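Local coordinates for neurotoxin (Clostridium botulinum, PDB 2QN0), which is the light chain of the type C botulinum neurotoxin, a zinc-dependent protease that cleaves SNARE proteins of the neuron, probably syntaxin and SNAP-25, at residues F173-T176 and N177-F180; A234-L238 and Y239-I243; T179-Q183 and E184-A188; K292-D295 and Y296-I300. All blocks are in the same frame, centred on the assembly; numbering follows the deposited sequence.

Interaction 1 (F173-T176 and N177-F180)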
# COMPACT_ATOMS: atom_id res chain seq x y z
N PHE A 173 10.86 1.07 -6.83
CA PHE A 173 12.22 0.64 -7.17
C PHE A 173 12.77 1.40 -8.35
O PHE A 173 12.02 1.89 -9.19
CB PHE A 173 12.18 -0.85 -7.46
CG PHE A 173 11.47 -1.65 -6.40
CD1 PHE A 173 12.17 -2.17 -5.32
CD2 PHE A 173 10.09 -1.80 -6.44
CE1 PHE A 173 11.50 -2.84 -4.30
CE2 PHE A 173 9.42 -2.47 -5.42
CZ PHE A 173 10.12 -2.99 -4.35
N LYS A 174 14.10 1.50 -8.43
CA LYS A 174 14.73 2.23 -9.52
C LYS A 174 16.07 1.61 -9.90
O LYS A 174 16.64 0.83 -9.13
CB LYS A 174 14.97 3.68 -9.10
CG LYS A 174 16.04 3.81 -8.01
CD LYS A 174 16.32 5.26 -7.66
CE LYS A 174 17.46 5.36 -6.66
NZ LYS A 174 18.74 4.83 -7.22
N LEU A 175 16.56 1.96 -11.08
CA LEU A 175 17.85 1.47 -11.54
C LEU A 175 18.90 2.28 -10.78
O LEU A 175 18.63 3.41 -10.35
CB LEU A 175 18.00 1.67 -13.05
CG LEU A 175 17.00 0.91 -13.93
CD1 LEU A 175 17.31 1.20 -15.40
CD2 LEU A 175 17.09 -0.58 -13.65
N THR A 176 20.09 1.71 -10.63
CA THR A 176 21.18 2.36 -9.91
C THR A 176 21.45 3.84 -10.20
O THR A 176 21.53 4.65 -9.28
CB THR A 176 22.50 1.59 -10.11
OG1 THR A 176 22.33 0.23 -9.70
CG2 THR A 176 23.62 2.22 -9.30
N ASN A 177 21.58 4.19 -11.48
CA ASN A 177 21.88 5.57 -11.85
C ASN A 177 20.71 6.56 -11.90
O ASN A 177 20.88 7.69 -12.36
CB ASN A 177 22.62 5.60 -13.19
CG ASN A 177 23.95 4.87 -13.13
OD1 ASN A 177 24.78 5.13 -12.26
ND2 ASN A 177 24.16 3.95 -14.07
N ASN A 178 19.54 6.15 -11.43
CA ASN A 178 18.39 7.05 -11.43
C ASN A 178 18.02 7.45 -10.01
O ASN A 178 18.58 6.94 -9.04
CB ASN A 178 17.17 6.39 -12.09
CG ASN A 178 17.43 5.96 -13.52
OD1 ASN A 178 18.08 6.67 -14.29
ND2 ASN A 178 16.91 4.79 -13.89
N THR A 179 17.08 8.38 -9.89
CA THR A 179 16.58 8.82 -8.59
C THR A 179 15.15 8.29 -8.52
O THR A 179 14.61 7.85 -9.54
CB THR A 179 16.58 10.36 -8.47
OG1 THR A 179 15.86 10.92 -9.58
CG2 THR A 179 18.01 10.89 -8.47
N PHE A 180 14.52 8.34 -7.35
CA PHE A 180 13.16 7.83 -7.20
C PHE A 180 12.07 8.69 -7.82
O PHE A 180 11.75 9.78 -7.33
CB PHE A 180 12.84 7.61 -5.71
CG PHE A 180 13.56 6.43 -5.11
CD1 PHE A 180 13.21 5.13 -5.46
CD2 PHE A 180 14.60 6.62 -4.20
CE1 PHE A 180 13.88 4.04 -4.92
CE2 PHE A 180 15.28 5.54 -3.65
CZ PHE A 180 14.92 4.24 -4.01
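Phe-173 CA lies at the edge of the Phe-180 ring, near its plane, 4.4 Å from CE1. The Phe-173 CB points away from the other limb, and its ring packs on Phe-133 and Leu-26. At Lys-174 the aliphatic chain crosses the Phe-180 side chain at about a right angle, laying CD over the centre of one ring face, 3.7 Å from the centroid. This is a CH-pi contact, with Lys-174 CE shifted toward Phe-180 CE2 and CZ. Lys-174 CG sits between the backbone N and the carbonyl carbon (chi1 69°), CG to CE run straight, and the bend at chi4 carries the ammonium away from the ring face toward the turn. Lys-174 NZ then donates to Asn-178 O at 2.8 Å, tilted 31° from the carbonyl plane, and more weakly to Leu-175 O. Its distance to the ring centroid makes any cation-pi attraction weak at most. Leu-175 opens a type I beta turn that ends at Asn-178, in the loop between strands 169-171 and 190-193, and the two limbs run back nearly antiparallel. The turn closes through Asn-178 N to Leu-175 O, 3.1 Å. Alongside it, Leu-175 CB lies 3.4 Å from Asn-178 ND2. That amide is held from outside, OD1 by Asn-121 and ND2 by Asp-132, which also takes Leu-175 N. Thr-176, at an exposed corner, brings CG2 to 4.3 Å from Asn-177 OD1.

Interaction 2 (A234-L238 and Y239-I243)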
# COMPACT_ATOMS: atom_id res chain seq x y z
N ALA A 234 0.99 4.03 -1.33
CA ALA A 234 0.87 3.78 -2.77
C ALA A 234 0.29 4.99 -3.49
O ALA A 234 0.67 5.28 -4.63
CB ALA A 234 -0.00 2.54 -3.03
N MET A 235 -0.64 5.68 -2.84
CA MET A 235 -1.23 6.88 -3.43
C MET A 235 -0.14 7.95 -3.60
O MET A 235 -0.03 8.57 -4.66
CB MET A 235 -2.35 7.42 -2.54
CG MET A 235 -3.65 6.65 -2.64
SD MET A 235 -4.56 7.03 -4.16
CE MET A 235 -5.59 8.38 -3.61
N HIS A 236 0.66 8.15 -2.56
CA HIS A 236 1.73 9.14 -2.62
C HIS A 236 2.70 8.77 -3.74
O HIS A 236 3.16 9.64 -4.48
CB HIS A 236 2.47 9.20 -1.29
CG HIS A 236 1.58 9.47 -0.11
ND1 HIS A 236 1.94 9.16 1.18
CD2 HIS A 236 0.35 10.03 -0.04
CE1 HIS A 236 0.97 9.52 2.00
NE2 HIS A 236 -0.01 10.05 1.29
N ASN A 237 3.01 7.47 -3.85
CA ASN A 237 3.94 6.98 -4.87
C ASN A 237 3.39 7.13 -6.29
O ASN A 237 4.13 7.46 -7.22
CB ASN A 237 4.28 5.51 -4.64
CG ASN A 237 5.08 5.27 -3.38
OD1 ASN A 237 5.79 6.16 -2.91
ND2 ASN A 237 4.98 4.07 -2.83
N LEU A 238 2.11 6.85 -6.46
CA LEU A 238 1.47 6.94 -7.76
C LEU A 238 1.42 8.38 -8.27
O LEU A 238 1.66 8.64 -9.45
CB LEU A 238 0.05 6.38 -7.70
CG LEU A 238 -0.79 6.50 -8.97
CD1 LEU A 238 -0.05 5.85 -10.15
CD2 LEU A 238 -2.15 5.84 -8.75
N TYR A 239 1.11 9.31 -7.38
CA TYR A 239 1.01 10.72 -7.75
C TYR A 239 2.33 11.48 -7.66
O TYR A 239 2.37 12.70 -7.86
CB TYR A 239 -0.08 11.39 -6.93
CG TYR A 239 -1.46 10.93 -7.35
CD1 TYR A 239 -2.10 11.51 -8.45
CD2 TYR A 239 -2.09 9.86 -6.71
CE1 TYR A 239 -3.33 11.04 -8.90
CE2 TYR A 239 -3.32 9.38 -7.16
CZ TYR A 239 -3.94 9.97 -8.25
OH TYR A 239 -5.15 9.50 -8.69
N GLY A 240 3.40 10.76 -7.35
CA GLY A 240 4.72 11.36 -7.29
C GLY A 240 4.97 12.39 -6.21
O GLY A 240 5.75 13.33 -6.41
N ILE A 241 4.33 12.22 -5.06
CA ILE A 241 4.51 13.16 -3.96
C ILE A 241 5.09 12.51 -2.71
O ILE A 241 4.98 13.06 -1.61
CB ILE A 241 3.19 13.87 -3.60
CG1 ILE A 241 2.15 12.84 -3.14
CG2 ILE A 241 2.68 14.64 -4.81
CD1 ILE A 241 0.94 13.45 -2.47
N ALA A 242 5.71 11.35 -2.86
CA ALA A 242 6.30 10.65 -1.72
C ALA A 242 7.42 11.50 -1.12
O ALA A 242 8.18 12.15 -1.85
CB ALA A 242 6.86 9.29 -2.16
N ILE A 243 7.52 11.50 0.20
CA ILE A 243 8.56 12.25 0.90
C ILE A 243 9.73 11.31 1.15
O ILE A 243 9.54 10.19 1.62
CB ILE A 243 8.07 12.78 2.27
CG1 ILE A 243 6.78 13.58 2.09
CG2 ILE A 243 9.16 13.63 2.92
CD1 ILE A 243 6.93 14.83 1.27
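Met-235 and Tyr-239, one helical turn apart, are tied by backbone and side chain. Among the hydrogen bonds, Tyr-239 N to Met-235 O is the last regular helical one, 3.0 Å. Ile-241 N then reaches back over a longer loop to His-236 O at 2.9 Å, while the Gly-240 N to Asn-237 O bond is weak and, the position of that oxygen being less sure, doubtful.

In a Met-aromatic contact, Met-235 SD lies at the ring edge, 4.0 Å from Tyr-239 CE2, the two side chains pointing the same way. Met-235 O also sits in the ring plane, at the edge. Leu-238 has CG over one face of the ring and touches Tyr-239 CE2 with CD2, 4.1 Å. The ring's OH bonds Asp-113.

Among the packing contacts past the helix end, Ile-241 CG1 lies 4.1 Å from His-236 CB; chi1 of 61° folds it back toward the helix. Ala-242 CB touches the amide oxygen Asn-237 OD1 at 3.4 Å, and ND2 bonds Ser-190.

Positive phi at Gly-240 (65°) and the backward bonds from Ile-241 N and, weakly, Gly-240 N make a Schellman motif. It ends helix 223-238, whose HExxH sequence supplies zinc ligands His-229 and His-233.

Interaction 3 (T179-Q183 and E184-A188); sequences TFAAQ and EGFGA
The carboxylate of Glu-184 lies across the side chain of Thr-179, the two crossing at about a right angle, with OE2 3.1 Å from Thr-179 CB. They flank a 3-10 turn, residues 181-183, in the loop that leads to strand 190-193. Thr-179 OG1, set between its backbone N and carbonyl carbon (chi1 54°), donates to Glu-184 OE2 at 2.6 Å and meets the lone pair on the side of the other carboxylate oxygen. The Glu-184 chain is extended beyond CG, which carries the carboxylate to Thr-179, and the side chain also packs against Tyr-296.

Inside the turn the carbonyl of Ala-181 is gripped twice. Glu-184 N and Gly-187 N, each 3.0 Å from Ala-181 O, arrive from opposite faces of its plane, so neither uses an in-plane lone pair, and together they fix both the turn and the return of the chain. That return brings Gly-187 CA within 3.9 Å of Ala-182 CA. Gly-187, with phi at 90°, has backbone angles at which a CB would run into the carbonyl of Phe-186.

On the apolar side, Ala-181 CB packs 3.9 Å from Phe-186 CB and touches Ala-188 CB more loosely. The Phe-186 ring continues on to Ile-300 and Arg-303 of helix 283-304. At the outer end one water links two neighbouring side chains, donating to Gln-183 OE1 and, at 2.8 Å, to Glu-184 OE2.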
# COMPACT_ATOMS: atom_id res chain seq x y z
N THR A 179 17.08 8.38 -9.89
CA THR A 179 16.58 8.82 -8.59
C THR A 179 15.15 8.29 -8.52
O THR A 179 14.61 7.85 -9.54
CB THR A 179 16.58 10.36 -8.47
OG1 THR A 179 15.86 10.92 -9.58
CG2 THR A 179 18.01 10.89 -8.47
N PHE A 180 14.52 8.34 -7.35
CA PHE A 180 13.16 7.83 -7.20
C PHE A 180 12.07 8.69 -7.82
O PHE A 180 11.75 9.78 -7.33
CB PHE A 180 12.84 7.61 -5.71
CG PHE A 180 13.56 6.43 -5.11
CD1 PHE A 180 13.21 5.13 -5.46
CD2 PHE A 180 14.60 6.62 -4.20
CE1 PHE A 180 13.88 4.04 -4.92
CE2 PHE A 180 15.28 5.54 -3.65
CZ PHE A 180 14.92 4.24 -4.01
N ALA A 181 11.48 8.18 -8.90
CA ALA A 181 10.41 8.88 -9.61
C ALA A 181 9.18 9.13 -8.74
O ALA A 181 8.43 10.07 -8.98
CB ALA A 181 10.02 8.08 -10.86
N ALA A 182 8.97 8.29 -7.73
CA ALA A 182 7.82 8.44 -6.83
C ALA A 182 7.89 9.72 -6.01
O ALA A 182 6.89 10.17 -5.45
CB ALA A 182 7.73 7.24 -5.89
N GLN A 183 9.08 10.31 -5.94
CA GLN A 183 9.29 11.54 -5.17
C GLN A 183 9.43 12.74 -6.10
O GLN A 183 9.68 13.86 -5.64
CB GLN A 183 10.58 11.42 -4.34
CG GLN A 183 10.66 10.18 -3.47
CD GLN A 183 12.04 9.96 -2.86
OE1 GLN A 183 13.01 10.61 -3.24
NE2 GLN A 183 12.12 9.03 -1.92
N GLU A 184 9.24 12.52 -7.40
CA GLU A 184 9.42 13.58 -8.37
C GLU A 184 8.28 13.83 -9.37
O GLU A 184 8.53 14.12 -10.54
CB GLU A 184 10.72 13.31 -9.14
CG GLU A 184 11.96 13.31 -8.26
CD GLU A 184 13.17 12.69 -8.94
OE1 GLU A 184 13.24 12.71 -10.19
OE2 GLU A 184 14.06 12.18 -8.23
N GLY A 185 7.05 13.72 -8.90
CA GLY A 185 5.90 13.96 -9.75
C GLY A 185 5.49 12.84 -10.70
O GLY A 185 4.30 12.63 -10.94
N PHE A 186 6.47 12.11 -11.24
CA PHE A 186 6.17 11.02 -12.17
C PHE A 186 5.32 9.93 -11.52
O PHE A 186 4.30 9.51 -12.05
CB PHE A 186 7.45 10.35 -12.65
CG PHE A 186 8.43 11.28 -13.29
CD1 PHE A 186 8.21 11.79 -14.57
CD2 PHE A 186 9.60 11.64 -12.62
CE1 PHE A 186 9.13 12.64 -15.17
CE2 PHE A 186 10.53 12.49 -13.21
CZ PHE A 186 10.29 12.99 -14.49
N GLY A 187 5.79 9.48 -10.36
CA GLY A 187 5.12 8.39 -9.68
C GLY A 187 5.80 7.14 -10.22
O GLY A 187 6.60 7.23 -11.15
N ALA A 188 5.49 5.98 -9.63
CA ALA A 188 6.10 4.73 -10.08
C ALA A 188 5.32 3.56 -9.50
O ALA A 188 4.52 3.73 -8.59
CB ALA A 188 7.55 4.66 -9.61
O HOH W 1 14.19 12.44 -5.42

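Interaction 4 (K292-D295 and Y296-I300); sequences KALD and YYRSI
Lys-292 and Tyr-296 lie side by side, pointing the same way, with Lys-292 CG 3.7 Å from Tyr-296 CE2. The close part is here and along the backbone. Four bonds run from residues 296-299 back to the carbonyls of 292-295, among them Tyr-297 N to Ala-293 O at 2.9 Å. Tyr-296 CD2 comes within 3.2 Å of Lys-292 O, already taken by Tyr-296 N. On the buried side Tyr-297 has its OH bonded to Tyr-239 O and its ring in edge-to-face contact with Tyr-330 and Phe-347, while Ala-293 and Leu-294 also rest on Phe-347.

The polar ends meet far more loosely. Lys-292 NZ and Tyr-296 OH, 3.7 Å apart, are bridged by a water that accepts from NZ at 2.8 Å and is also bonded to OH. Lys-292 is straight until chi4 (63°) turns NZ toward that water. Asp-295 OD1 and Arg-298 NE stand 4.4 Å apart, beyond a salt bridge, their planes turned 47°. A second water donates to OD1 and lies at the guanidinium edge, in plane, so close to NE that this distance is doubtful. Leu-294 CD1 lies over one guanidinium face, Leu-294 CG 3.9 Å from Arg-298 NE; a crystal neighbour also touching Arg-298 may influence its pose. Pairs at i+3 and i+4 over i to i+4 backbone bonds mark a regular alpha helix, here 283-304, its inner face packed and its outer one watered.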
# COMPACT_ATOMS: atom_id res chain seq x y z
N LYS A 292 7.61 21.82 -3.68
CA LYS A 292 8.54 21.00 -4.44
C LYS A 292 7.73 20.11 -5.39
O LYS A 292 8.08 19.93 -6.55
CB LYS A 292 9.38 20.14 -3.48
CG LYS A 292 10.54 19.41 -4.13
CD LYS A 292 11.31 18.61 -3.08
CE LYS A 292 12.51 17.90 -3.69
NZ LYS A 292 13.51 18.86 -4.23
N ALA A 293 6.63 19.56 -4.88
CA ALA A 293 5.76 18.71 -5.68
C ALA A 293 5.16 19.52 -6.83
O ALA A 293 5.09 19.06 -7.96
CB ALA A 293 4.65 18.12 -4.82
N LEU A 294 4.74 20.74 -6.53
CA LEU A 294 4.17 21.60 -7.56
C LEU A 294 5.18 21.84 -8.68
O LEU A 294 4.82 21.82 -9.86
CB LEU A 294 3.70 22.93 -6.97
CG LEU A 294 3.11 23.96 -7.94
CD1 LEU A 294 1.95 23.35 -8.72
CD2 LEU A 294 2.65 25.18 -7.16
N ASP A 295 6.44 22.06 -8.32
CA ASP A 295 7.47 22.28 -9.34
C ASP A 295 7.67 21.04 -10.19
O ASP A 295 7.90 21.14 -11.40
CB ASP A 295 8.81 22.68 -8.71
CG ASP A 295 8.81 24.12 -8.21
OD1 ASP A 295 8.19 24.98 -8.87
OD2 ASP A 295 9.45 24.39 -7.17
N TYR A 296 7.60 19.87 -9.57
CA TYR A 296 7.75 18.63 -10.32
C TYR A 296 6.55 18.47 -11.26
O TYR A 296 6.69 17.95 -12.37
CB TYR A 296 7.84 17.42 -9.38
CG TYR A 296 9.21 17.22 -8.77
CD1 TYR A 296 10.34 17.08 -9.57
CD2 TYR A 296 9.37 17.14 -7.38
CE1 TYR A 296 11.60 16.85 -9.01
CE2 TYR A 296 10.62 16.91 -6.81
CZ TYR A 296 11.73 16.77 -7.62
OH TYR A 296 12.96 16.55 -7.06
N TYR A 297 5.38 18.93 -10.82
CA TYR A 297 4.18 18.84 -11.65
C TYR A 297 4.30 19.79 -12.84
O TYR A 297 3.86 19.46 -13.94
CB TYR A 297 2.93 19.19 -10.83
CG TYR A 297 2.30 18.01 -10.11
CD1 TYR A 297 3.10 16.97 -9.60
CD2 TYR A 297 0.92 17.93 -9.93
CE1 TYR A 297 2.52 15.88 -8.93
CE2 TYR A 297 0.34 16.85 -9.26
CZ TYR A 297 1.14 15.83 -8.77
OH TYR A 297 0.57 14.77 -8.11
N ARG A 298 4.90 20.96 -12.63
CA ARG A 298 5.07 21.91 -13.71
C ARG A 298 6.00 21.30 -14.76
O ARG A 298 5.80 21.48 -15.96
CB ARG A 298 5.66 23.23 -13.19
CG ARG A 298 4.69 24.04 -12.36
CD ARG A 298 5.34 25.31 -11.83
NE ARG A 298 4.44 26.07 -10.96
CZ ARG A 298 3.35 26.70 -11.37
NH1 ARG A 298 3.01 26.68 -12.65
NH2 ARG A 298 2.60 27.36 -10.50
N SER A 299 7.02 20.59 -14.30
CA SER A 299 7.96 19.95 -15.21
C SER A 299 7.24 18.87 -16.03
O SER A 299 7.55 18.66 -17.20
CB SER A 299 9.13 19.34 -14.44
OG SER A 299 10.08 18.78 -15.32
N ILE A 300 6.28 18.19 -15.40
CA ILE A 300 5.51 17.15 -16.08
C ILE A 300 4.64 17.79 -17.16
O ILE A 300 4.54 17.28 -18.27
CB ILE A 300 4.60 16.37 -15.09
CG1 ILE A 300 5.45 15.53 -14.14
CG2 ILE A 300 3.61 15.50 -15.86
CD1 ILE A 300 6.28 14.49 -14.82
O HOH W 2 13.93 19.66 -6.86
O HOH W 3 5.71 26.27 -8.79

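In the fold
Along the chain the contacts come in the order 1, 3, 2, 4. Interactions 1 and 3 share Thr-179 and Phe-180 in the loop between strands 169-171 and 190-193, their centres about 10 Å apart. Interaction 3 is the joint: about 7 Å from interaction 2, centre to centre, it is bonded by Gly-185 N to Gly-240 O and Ala-242 N to Ala-182 O, and it packs on helix 283-304 of interaction 4 through Phe-186 and Glu-184. Tyr-297 OH to Tyr-239 O joins interactions 2 and 4 directly. The loop thus couples the end of the zinc-binding helix 223-238 to an outer helix, all within one protease domain, while interaction 1 stays at the surface.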